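Local coordinates for protein putative oxygenase (Streptomyces viridochromogenes Tue57, PDB 4XAA) that is probably an iron- and 2-oxoglutarate-dependent oxygenase of the phytanoyl-CoA dioxygenase family, linked to oxidative cyclization in orthosomycin antibiotic biosynthesis, at residues V112-Y117 / H196-N201; C142-G147 / W206-V211. All blocks are in the same frame, centred on the assembly; numbering follows the deposited sequence.

Interaction 1: residues V112-Y117 / H196-N201; sequences VLKEPY and HGSGPN. With NI (nickel (II) ion), chain B.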
loop_
_atom_site.group_PDB
_atom_site.type_symbol
_atom_site.label_atom_id
_atom_site.label_comp_id
_atom_site.label_asym_id
_atom_site.label_seq_id
_atom_site.Cartn_x
_atom_site.Cartn_y
_atom_site.Cartn_z
ATOM N N VAL A 112 -0.157 2.939 -6.065
ATOM C CA VAL A 112 -1.357 3.671 -5.710
ATOM C C VAL A 112 -0.979 5.117 -5.374
ATOM O O VAL A 112 0.152 5.411 -4.937
ATOM C CB VAL A 112 -2.106 3.004 -4.556
ATOM C CG1 VAL A 112 -2.052 1.492 -4.730
ATOM C CG2 VAL A 112 -1.507 3.399 -3.234
ATOM N N LEU A 113 -1.935 6.010 -5.624
ATOM C CA LEU A 113 -1.663 7.434 -5.770
ATOM C C LEU A 113 -2.770 8.289 -5.246
ATOM O O LEU A 113 -3.945 8.024 -5.529
ATOM C CB LEU A 113 -1.488 7.814 -7.241
ATOM C CG LEU A 113 -0.650 6.904 -8.105
ATOM C CD1 LEU A 113 -0.922 7.216 -9.524
ATOM C CD2 LEU A 113 0.781 7.196 -7.748
ATOM N N LYS A 114 -2.382 9.343 -4.534
ATOM C CA LYS A 114 -3.270 10.450 -4.230
ATOM C C LYS A 114 -2.767 11.691 -4.950
ATOM O O LYS A 114 -1.768 12.264 -4.531
ATOM C CB LYS A 114 -3.332 10.709 -2.728
ATOM C CG LYS A 114 -3.696 9.504 -1.879
ATOM C CD LYS A 114 -5.148 9.066 -2.080
ATOM C CE LYS A 114 -5.459 7.854 -1.199
ATOM N NZ LYS A 114 -6.910 7.719 -0.927
ATOM N N GLU A 115 -3.436 12.083 -6.039
ATOM C CA GLU A 115 -3.171 13.368 -6.702
ATOM C C GLU A 115 -3.410 14.487 -5.693
ATOM O O GLU A 115 -4.202 14.327 -4.768
ATOM C CB GLU A 115 -4.082 13.595 -7.926
ATOM C CG GLU A 115 -3.955 12.617 -9.094
ATOM C CD GLU A 115 -4.409 13.229 -10.422
ATOM O OE1 GLU A 115 -4.321 12.553 -11.465
ATOM O OE2 GLU A 115 -4.846 14.398 -10.432
ATOM N N PRO A 116 -2.737 15.628 -5.870
ATOM C CA PRO A 116 -3.030 16.767 -5.001
ATOM C C PRO A 116 -4.460 17.224 -5.197
ATOM O O PRO A 116 -4.943 17.124 -6.318
ATOM C CB PRO A 116 -2.039 17.832 -5.469
ATOM C CG PRO A 116 -0.924 17.067 -6.061
ATOM C CD PRO A 116 -1.593 15.897 -6.749
ATOM N N TYR A 117 -5.126 17.637 -4.119
ATOM C CA TYR A 117 -6.444 18.282 -4.179
ATOM C C TYR A 117 -7.620 17.386 -4.585
ATOM O O TYR A 117 -8.710 17.502 -4.028
ATOM C CB TYR A 117 -6.380 19.466 -5.135
ATOM C CG TYR A 117 -5.353 20.482 -4.742
ATOM C CD1 TYR A 117 -5.361 21.039 -3.461
ATOM C CD2 TYR A 117 -4.366 20.882 -5.631
ATOM C CE1 TYR A 117 -4.439 21.977 -3.083
ATOM C CE2 TYR A 117 -3.424 21.822 -5.256
ATOM C CZ TYR A 117 -3.468 22.370 -3.976
ATOM O OH TYR A 117 -2.533 23.310 -3.578
ATOM N N HIS A 196 -9.647 -1.957 5.900
ATOM C CA HIS A 196 -8.811 -0.783 5.707
ATOM C C HIS A 196 -9.302 0.027 4.521
ATOM O O HIS A 196 -10.014 -0.484 3.658
ATOM C CB HIS A 196 -7.346 -1.185 5.508
ATOM C CG HIS A 196 -7.094 -1.949 4.244
ATOM N ND1 HIS A 196 -7.365 -3.296 4.118
ATOM C CD2 HIS A 196 -6.596 -1.554 3.047
ATOM C CE1 HIS A 196 -7.054 -3.695 2.899
ATOM N NE2 HIS A 196 -6.584 -2.657 2.229
ATOM N N GLY A 197 -8.923 1.301 4.508
ATOM C CA GLY A 197 -9.240 2.217 3.428
ATOM C C GLY A 197 -8.295 3.396 3.521
ATOM O O GLY A 197 -7.253 3.309 4.171
ATOM N N SER A 198 -8.641 4.497 2.867
ATOM C CA SER A 198 -7.878 5.734 3.010
ATOM C C SER A 198 -8.780 6.893 2.615
ATOM O O SER A 198 -9.611 6.754 1.726
ATOM C CB SER A 198 -6.599 5.709 2.157
ATOM O OG SER A 198 -6.891 5.535 0.771
ATOM N N GLY A 199 -8.644 8.033 3.278
ATOM C CA GLY A 199 -9.514 9.149 2.967
ATOM C C GLY A 199 -9.111 9.873 1.699
ATOM O O GLY A 199 -8.166 9.480 1.021
ATOM N N PRO A 200 -9.826 10.951 1.371
ATOM C CA PRO A 200 -9.461 11.764 0.205
ATOM C C PRO A 200 -8.229 12.626 0.472
ATOM O O PRO A 200 -7.904 12.893 1.630
ATOM C CB PRO A 200 -10.703 12.646 -0.014
ATOM C CG PRO A 200 -11.329 12.748 1.347
ATOM C CD PRO A 200 -11.051 11.436 2.041
ATOM N N ASN A 201 -7.561 13.054 -0.593
ATOM C CA ASN A 201 -6.486 14.037 -0.480
ATOM C C ASN A 201 -6.940 15.391 -1.021
ATOM O O ASN A 201 -6.848 15.659 -2.222
ATOM C CB ASN A 201 -5.238 13.575 -1.223
ATOM C CG ASN A 201 -4.083 14.533 -1.063
ATOM O OD1 ASN A 201 -3.887 15.111 0.005
ATOM N ND2 ASN A 201 -3.319 14.721 -2.129
HETATM NI NI NI B . -6.346 -2.565 0.002
HETATM O O HOH W 1 -4.148 -2.880 0.095
HETATM O O HOH W 2 -5.827 -0.158 -0.692
HETATM O O HOH W 3 -5.831 -1.920 -2.207
#
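K114 and N201 lie side by side, their CB atoms 3.8 Å apart, and each sends its polar end across to the other chain segment. The lysine chain turns at chi2 (-69°) and then runs straight, which carries NZ alongside 196-201 to the place where the strand 196-198 gives way to loop. There the ammonium group bonds S198 OG at 2.8 Å and, in the next residue, G199 O at 2.9 Å; the second bond leaves NZ tilted 26° from the carbonyl plane. A120 O is a further acceptor, so three oxygens grip one buried positive charge and would be expected to stabilise it. S198 contributes through its first torsion (chi1 59°), which sets OG between the backbone N and the carbonyl carbon and on the side of the lysine.

N201 answers in the reverse direction. Its amide nitrogen ND2 reaches E115 O at 2.8 Å, coming from above the carbonyl plane, while a second bond to S205 O holds the same nitrogen from its own loop. P116 CA packs 3.5 Å from N201 ND2. The E115 carboxylate turns away instead, to salt bridges with R66 and R118.

At the far end of 196-201, H196 binds the nickel ion through NE2 at 2.2 Å; H125, D127 and three waters are its other ligands. The contact thus joins the end of strand 105-114 in the large sheet to the metal-bearing strand of the small one, in the double-stranded beta helix whose His-Asp-His facial triad is the hallmark of these oxygenases.

Interaction 2: residues C142-G147 / W206-V211; sequences CLDDAG and WRRTIV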
loop_
_atom_site.group_PDB
_atom_site.type_symbol
_atom_site.label_atom_id
_atom_site.label_comp_id
_atom_site.label_asym_id
_atom_site.label_seq_id
_atom_site.Cartn_x
_atom_site.Cartn_y
_atom_site.Cartn_z
ATOM N N CYS A 142 6.252 3.659 1.128
ATOM C CA CYS A 142 5.833 5.051 1.073
ATOM C C CYS A 142 6.891 5.948 0.449
ATOM O O CYS A 142 8.026 6.019 0.925
ATOM C CB CYS A 142 5.487 5.508 2.485
ATOM S SG CYS A 142 4.401 4.272 3.239
ATOM N N LEU A 143 6.530 6.615 -0.635
ATOM C CA LEU A 143 7.486 7.454 -1.337
ATOM C C LEU A 143 7.203 8.891 -0.935
ATOM O O LEU A 143 7.870 9.818 -1.372
ATOM C CB LEU A 143 7.390 7.259 -2.858
ATOM C CG LEU A 143 7.298 5.819 -3.390
ATOM C CD1 LEU A 143 7.043 5.816 -4.892
ATOM C CD2 LEU A 143 8.554 5.022 -3.067
ATOM N N ASP A 144 6.206 9.060 -0.076
ATOM C CA ASP A 144 5.895 10.359 0.496
ATOM C C ASP A 144 5.589 10.296 2.002
ATOM O O ASP A 144 5.251 9.233 2.545
ATOM C CB ASP A 144 4.717 10.981 -0.245
ATOM C CG ASP A 144 5.058 11.333 -1.672
ATOM O OD1 ASP A 144 5.849 12.274 -1.865
ATOM O OD2 ASP A 144 4.544 10.677 -2.603
ATOM N N ASP A 145 5.764 11.438 2.665
ATOM C CA ASP A 145 5.159 11.702 3.969
ATOM C C ASP A 145 3.642 11.633 3.830
ATOM O O ASP A 145 3.076 12.275 2.957
ATOM C CB ASP A 145 5.553 13.085 4.488
ATOM C CG ASP A 145 6.988 13.149 4.980
ATOM O OD1 ASP A 145 7.814 12.342 4.522
ATOM O OD2 ASP A 145 7.291 14.013 5.833
ATOM N N ALA A 146 2.982 10.863 4.681
ATOM C CA ALA A 146 1.535 10.790 4.636
ATOM C C ALA A 146 0.930 10.744 6.034
ATOM O O ALA A 146 1.446 10.075 6.924
ATOM C CB ALA A 146 1.101 9.578 3.828
ATOM N N GLY A 147 -0.172 11.463 6.214
ATOM C CA GLY A 147 -0.864 11.510 7.488
ATOM C C GLY A 147 -2.361 11.592 7.259
ATOM O O GLY A 147 -2.804 11.492 6.124
ATOM N N TRP A 206 1.264 15.156 -3.125
ATOM C CA TRP A 206 1.072 13.780 -3.573
ATOM C C TRP A 206 1.152 12.826 -2.402
ATOM O O TRP A 206 1.861 13.075 -1.434
ATOM C CB TRP A 206 2.122 13.375 -4.613
ATOM C CG TRP A 206 2.031 14.162 -5.854
ATOM C CD1 TRP A 206 2.582 15.385 -6.086
ATOM C CD2 TRP A 206 1.321 13.804 -7.040
ATOM N NE1 TRP A 206 2.263 15.810 -7.350
ATOM C CE2 TRP A 206 1.481 14.860 -7.955
ATOM C CE3 TRP A 206 0.561 12.693 -7.417
ATOM C CZ2 TRP A 206 0.915 14.841 -9.223
ATOM C CZ3 TRP A 206 0.001 12.675 -8.680
ATOM C CH2 TRP A 206 0.185 13.739 -9.570
ATOM N N ARG A 207 0.403 11.738 -2.476
ATOM C CA ARG A 207 0.771 10.570 -1.709
ATOM C C ARG A 207 1.013 9.440 -2.717
ATOM O O ARG A 207 0.099 9.019 -3.419
ATOM C CB ARG A 207 -0.288 10.181 -0.678
ATOM C CG ARG A 207 0.178 8.983 0.166
ATOM C CD ARG A 207 -0.928 8.307 0.960
ATOM N NE ARG A 207 -0.458 7.044 1.537
ATOM C CZ ARG A 207 -1.132 5.894 1.489
ATOM N NH1 ARG A 207 -2.319 5.844 0.896
ATOM N NH2 ARG A 207 -0.625 4.793 2.042
ATOM N N ARG A 208 2.258 8.982 -2.802
ATOM C CA ARG A 208 2.616 7.923 -3.717
ATOM C C ARG A 208 3.133 6.731 -2.938
ATOM O O ARG A 208 3.985 6.871 -2.070
ATOM C CB ARG A 208 3.673 8.390 -4.712
ATOM C CG ARG A 208 3.396 9.733 -5.371
ATOM C CD ARG A 208 4.525 10.052 -6.320
ATOM N NE ARG A 208 4.695 11.469 -6.622
ATOM C CZ ARG A 208 5.281 12.342 -5.812
ATOM N NH1 ARG A 208 5.713 11.957 -4.625
ATOM N NH2 ARG A 208 5.415 13.607 -6.186
ATOM N N THR A 209 2.622 5.554 -3.270
ATOM C CA THR A 209 2.939 4.338 -2.547
ATOM C C THR A 209 3.131 3.200 -3.540
ATOM O O THR A 209 2.385 3.088 -4.505
ATOM C CB THR A 209 1.813 3.993 -1.538
ATOM O OG1 THR A 209 1.707 5.045 -0.577
ATOM C CG2 THR A 209 2.088 2.700 -0.809
ATOM N N ILE A 210 4.148 2.378 -3.320
ATOM C CA ILE A 210 4.286 1.125 -4.052
ATOM C C ILE A 210 3.797 -0.015 -3.166
ATOM O O ILE A 210 4.397 -0.297 -2.138
ATOM C CB ILE A 210 5.756 0.867 -4.499
ATOM C CG1 ILE A 210 6.174 1.883 -5.557
ATOM C CG2 ILE A 210 5.932 -0.535 -5.047
ATOM C CD1 ILE A 210 7.635 1.832 -5.888
ATOM N N VAL A 211 2.696 -0.646 -3.557
ATOM C CA VAL A 211 2.152 -1.798 -2.834
ATOM C C VAL A 211 2.510 -3.113 -3.542
ATOM O O VAL A 211 2.186 -3.322 -4.729
ATOM C CB VAL A 211 0.608 -1.721 -2.691
ATOM C CG1 VAL A 211 0.087 -2.818 -1.770
ATOM C CG2 VAL A 211 0.190 -0.370 -2.181
#
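D144, R208 and L143 bury the largest areas here, and the first two meet as an ion pair. R208 runs extended from CG to NE and brings NH1 back to the aspartate, 2.7 Å from D144 OD2 and 2.8 Å from D144 OD1. NH1 faces both oxygens at once, so both hydrogen bonds are strongly bent and weak, and the attraction is probably mainly one of charge; the carboxylate and guanidinium planes stand 36° apart. A straighter bond comes from the backbone: R208 N donates to the anti lone pair of D144 OD2 at 2.9 Å. One residue thereby holds the carboxylate through both its main chain and its side chain. W206 CB sits over the centre of one face of the R208 guanidinium.

L143 adds a backbone bond, its N to R208 O at 2.9 Å, and rests its CD1 against I210 CG1 at 4.1 Å. Further along, the A146 methyl group packs on R207 CD.

C142 and T209 form an antiparallel non-hydrogen-bonded pair where strand 136-142 ends beside 207-215. Beyond it the departing loop follows the start of 207-215, with helix 29-47 packed against L143, W206, R208 and I210, and strand 105-114 flanking 207-215 on its other edge.

How the interactions relate
Strand 207-215 ties the two contacts together: in the large sheet it lies between 136-142, which leads into interaction 2, and 105-114, which ends in interaction 1. Backbone bonds join K114 to R207 and V112 to T209, and P116 packs on the W206 ring; the centres are 9 Å apart. Interaction 2 is buried where a loop leaves the large sheet, under helix 29-47, combining strand pairing, an ion pair and apolar packing. Interaction 1, only partly buried, spans the two sheets with side-chain hydrogen bonds, two to backbone carbonyls and one to a serine hydroxyl. It also includes a metal ligand, whereas interaction 2 supplies none; its R207 side chain lies about 9 Å from the nickel ion.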